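Local coordinates for PAC2 family protein (Streptomyces avermitilis, PDB 3MNF) that is of unknown function but belongs to the PAC2 family, related to proteasome assembly chaperones, at residues A[27-32]-A[85-90]. Numbering follows the deposited sequence.
Sequences AHLDRE and LVLVRG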
ATOM      1  N   ALA A  27      -9.673  26.055 -15.821  1.00 69.83           N
ATOM      2  CA  ALA A  27      -9.222  25.752 -17.165  1.00 71.42           C
ATOM      3  C   ALA A  27      -8.893  27.083 -17.867  1.00 74.57           C
ATOM      4  O   ALA A  27      -7.839  27.237 -18.508  1.00 76.00           O
ATOM      5  CB  ALA A  27     -10.283  24.988 -17.903  1.00 71.56           C
ATOM      6  N   HIS A  28      -9.798  28.046 -17.692  1.00 76.00           N
ATOM      7  CA  HIS A  28      -9.693  29.369 -18.271  1.00 78.70           C
ATOM      8  C   HIS A  28      -8.421  30.088 -17.820  1.00 79.09           C
ATOM      9  O   HIS A  28      -7.729  30.710 -18.619  1.00 81.33           O
ATOM     10  CB  HIS A  28     -10.929  30.177 -17.891  1.00 79.36           C
ATOM     11  CG  HIS A  28     -10.955  31.546 -18.484  1.00 82.32           C
ATOM     12  ND1 HIS A  28     -11.547  31.819 -19.693  1.00 85.85           N
ATOM     13  CD2 HIS A  28     -10.455  32.720 -18.035  1.00 83.65           C
ATOM     14  CE1 HIS A  28     -11.412  33.105 -19.967  1.00 88.26           C
ATOM     15  NE2 HIS A  28     -10.754  33.673 -18.975  1.00 86.56           N
ATOM     16  N   LEU A  29      -8.110  30.005 -16.538  1.00 77.48           N
ATOM     17  CA  LEU A  29      -6.875  30.577 -16.051  1.00 78.36           C
ATOM     18  C   LEU A  29      -5.687  29.885 -16.702  1.00 79.28           C
ATOM     19  O   LEU A  29      -4.736  30.536 -17.103  1.00 81.31           O
ATOM     20  CB  LEU A  29      -6.789  30.455 -14.532  1.00 76.11           C
ATOM     21  CG  LEU A  29      -7.922  31.137 -13.769  1.00 75.96           C
ATOM     22  CD1 LEU A  29      -7.717  30.998 -12.284  1.00 74.08           C
ATOM     23  CD2 LEU A  29      -8.017  32.602 -14.143  1.00 78.60           C
ATOM     24  N   ASP A  30      -5.753  28.563 -16.824  1.00 78.78           N
ATOM     25  CA  ASP A  30      -4.632  27.804 -17.355  1.00 79.87           C
ATOM     26  C   ASP A  30      -4.393  28.138 -18.812  1.00 83.11           C
ATOM     27  O   ASP A  30      -3.252  28.299 -19.243  1.00 84.53           O
ATOM     28  CB  ASP A  30      -4.848  26.302 -17.186  1.00 78.08           C
ATOM     29  CG  ASP A  30      -3.548  25.517 -17.286  1.00 79.71           C
ATOM     30  OD1 ASP A  30      -2.534  25.973 -16.720  1.00 81.95           O
ATOM     31  OD2 ASP A  30      -3.518  24.449 -17.928  1.00 81.68           O
ATOM     32  N   ARG A  31      -5.484  28.243 -19.560  1.00 85.03           N
ATOM     33  CA  ARG A  31      -5.439  28.579 -20.976  1.00 89.16           C
ATOM     34  C   ARG A  31      -4.947  30.011 -21.179  1.00 91.23           C
ATOM     35  O   ARG A  31      -3.883  30.203 -21.760  1.00 92.90           O
ATOM     36  CB  ARG A  31      -6.818  28.364 -21.594  1.00 90.49           C
ATOM     37  CG  ARG A  31      -6.948  28.584 -23.102  1.00 97.99           C
ATOM     38  CD  ARG A  31      -8.431  28.427 -23.526  1.00105.52           C
ATOM     39  NE  ARG A  31      -9.141  27.507 -22.609  1.00107.64           N
ATOM     40  CZ  ARG A  31     -10.278  27.784 -21.957  1.00107.89           C
ATOM     41  NH1 ARG A  31     -10.895  28.964 -22.142  1.00110.19           N
ATOM     42  NH2 ARG A  31     -10.805  26.871 -21.134  1.00102.57           N
ATOM     43  N   GLU A  32      -5.696  30.999 -20.671  1.00 91.32           N
ATOM     44  CA  GLU A  32      -5.384  32.418 -20.906  1.00 94.28           C
ATOM     45  C   GLU A  32      -3.961  32.780 -20.509  1.00 94.13           C
ATOM     46  O   GLU A  32      -3.303  33.544 -21.212  1.00 97.56           O
ATOM     47  CB  GLU A  32      -6.353  33.381 -20.198  1.00 94.58           C
ATOM     48  CG  GLU A  32      -7.855  33.218 -20.475  1.00 97.29           C
ATOM     49  CD  GLU A  32      -8.250  33.134 -21.955  1.00103.72           C
ATOM     50  OE1 GLU A  32      -7.986  34.095 -22.727  1.00106.56           O
ATOM     51  OE2 GLU A  32      -8.867  32.093 -22.321  1.00104.79           O
ATOM     52  N   LEU A  85       1.015  31.772  -9.686  1.00 85.60           N
ATOM     53  CA  LEU A  85      -0.159  31.016  -9.268  1.00 82.07           C
ATOM     54  C   LEU A  85       0.032  29.534  -9.576  1.00 79.04           C
ATOM     55  O   LEU A  85       0.639  29.166 -10.585  1.00 79.39           O
ATOM     56  CB  LEU A  85      -1.431  31.540  -9.928  1.00 82.48           C
ATOM     57  CG  LEU A  85      -2.367  32.453  -9.138  1.00 83.05           C
ATOM     58  CD1 LEU A  85      -1.632  33.569  -8.471  1.00 86.54           C
ATOM     59  CD2 LEU A  85      -3.427  33.034 -10.037  1.00 83.64           C
ATOM     60  N   VAL A  86      -0.467  28.692  -8.685  1.00 76.01           N
ATOM     61  CA  VAL A  86      -0.351  27.259  -8.834  1.00 72.95           C
ATOM     62  C   VAL A  86      -1.758  26.767  -9.066  1.00 71.70           C
ATOM     63  O   VAL A  86      -2.615  26.877  -8.182  1.00 71.70           O
ATOM     64  CB  VAL A  86       0.234  26.612  -7.562  1.00 71.72           C
ATOM     65  CG1 VAL A  86       0.182  25.117  -7.653  1.00 68.74           C
ATOM     66  CG2 VAL A  86       1.672  27.078  -7.331  1.00 72.80           C
ATOM     67  N   LEU A  87      -2.019  26.243 -10.256  1.00 71.07           N
ATOM     68  CA  LEU A  87      -3.377  25.801 -10.574  1.00 69.89           C
ATOM     69  C   LEU A  87      -3.491  24.296 -10.381  1.00 68.15           C
ATOM     70  O   LEU A  87      -2.568  23.540 -10.734  1.00 68.48           O
ATOM     71  CB  LEU A  87      -3.776  26.206 -11.993  1.00 70.66           C
ATOM     72  CG  LEU A  87      -3.649  27.700 -12.267  1.00 72.58           C
ATOM     73  CD1 LEU A  87      -3.968  28.019 -13.702  1.00 75.31           C
ATOM     74  CD2 LEU A  87      -4.543  28.479 -11.351  1.00 72.44           C
ATOM     75  N   VAL A  88      -4.608  23.865  -9.806  1.00 66.59           N
ATOM     76  CA  VAL A  88      -4.845  22.461  -9.603  1.00 64.89           C
ATOM     77  C   VAL A  88      -6.126  22.091 -10.290  1.00 64.69           C
ATOM     78  O   VAL A  88      -7.185  22.555  -9.895  1.00 65.75           O
ATOM     79  CB  VAL A  88      -4.943  22.136  -8.117  1.00 64.26           C
ATOM     80  CG1 VAL A  88      -5.269  20.656  -7.893  1.00 62.45           C
ATOM     81  CG2 VAL A  88      -3.630  22.506  -7.426  1.00 66.06           C
ATOM     82  N   ARG A  89      -6.030  21.254 -11.318  1.00 64.10           N
ATOM     83  CA  ARG A  89      -7.189  20.844 -12.099  1.00 63.80           C
ATOM     84  C   ARG A  89      -7.416  19.358 -11.954  1.00 62.53           C
ATOM     85  O   ARG A  89      -6.662  18.539 -12.508  1.00 62.77           O
ATOM     86  CB  ARG A  89      -6.969  21.198 -13.555  1.00 64.99           C
ATOM     87  CG  ARG A  89      -6.927  22.689 -13.777  1.00 68.75           C
ATOM     88  CD  ARG A  89      -6.650  23.045 -15.208  1.00 72.40           C
ATOM     89  NE  ARG A  89      -7.649  22.454 -16.091  1.00 74.66           N
ATOM     90  CZ  ARG A  89      -7.464  22.243 -17.388  1.00 75.16           C
ATOM     91  NH1 ARG A  89      -6.317  22.575 -17.957  1.00 76.29           N
ATOM     92  NH2 ARG A  89      -8.429  21.702 -18.108  1.00 75.45           N
ATOM     93  N   GLY A  90      -8.446  18.995 -11.204  1.00 61.17           N
ATOM     94  CA  GLY A  90      -8.635  17.596 -10.898  1.00 60.14           C
ATOM     95  C   GLY A  90     -10.037  17.094 -11.111  1.00 60.84           C
ATOM     96  O   GLY A  90     -10.972  17.859 -11.304  1.00 62.47           O
TER
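Leu87 reaches from strand 82-91 to helix 21-32, meeting it between Leu29 and Asp30, and this is the close-packed half of the contact. Its CD1 methyl lies 3.8 Å from CB of Leu29 and also rests against the backbone N and CA of Asp30, while CD2 faces CD1 of Leu29; the two leucine side chains run across each other at about a right angle. A branched aliphatic residue suits both places, since Leu29 is also covered by Leu199 and Leu202 of helix 192-206, and Leu87 touches Val9 and Val75 on the two neighbouring strands. Two residues farther along the strand, on the same face, Arg89 marks the solvent side. Bent at chi3, its chain brings the guanidinium to the helix, where the CA of Ala27 lies over one face, displaced from its centre, and CB is 3.8 Å from NH2. Such a small side chain is consistent with the flat group lying close to the helix backbone. At the guanidinium edge NH1 meets OD2 of Asp30 at 3.4 Å in a salt bridge whose hydrogen bond is weak: the N-H···O angle is 135° and the carboxylate and guanidinium planes are turned 57° apart. Asp30 extends its CG away from its own backbone N (chi1 -161°), which carries the carboxylate toward the strand side. There its oxygens divide the work, OD2 going to Arg89 and OD1 to a hydrogen bond with the hydroxyl of Ser73 on strand 70-78, so a short acidic residue links the helix to two strands. A buried leucine pair flanked by a weak salt bridge at the solvent side in this way joins a helix to one face of a mixed beta sheet, the layered alpha/beta architecture of this PAC2-family domain.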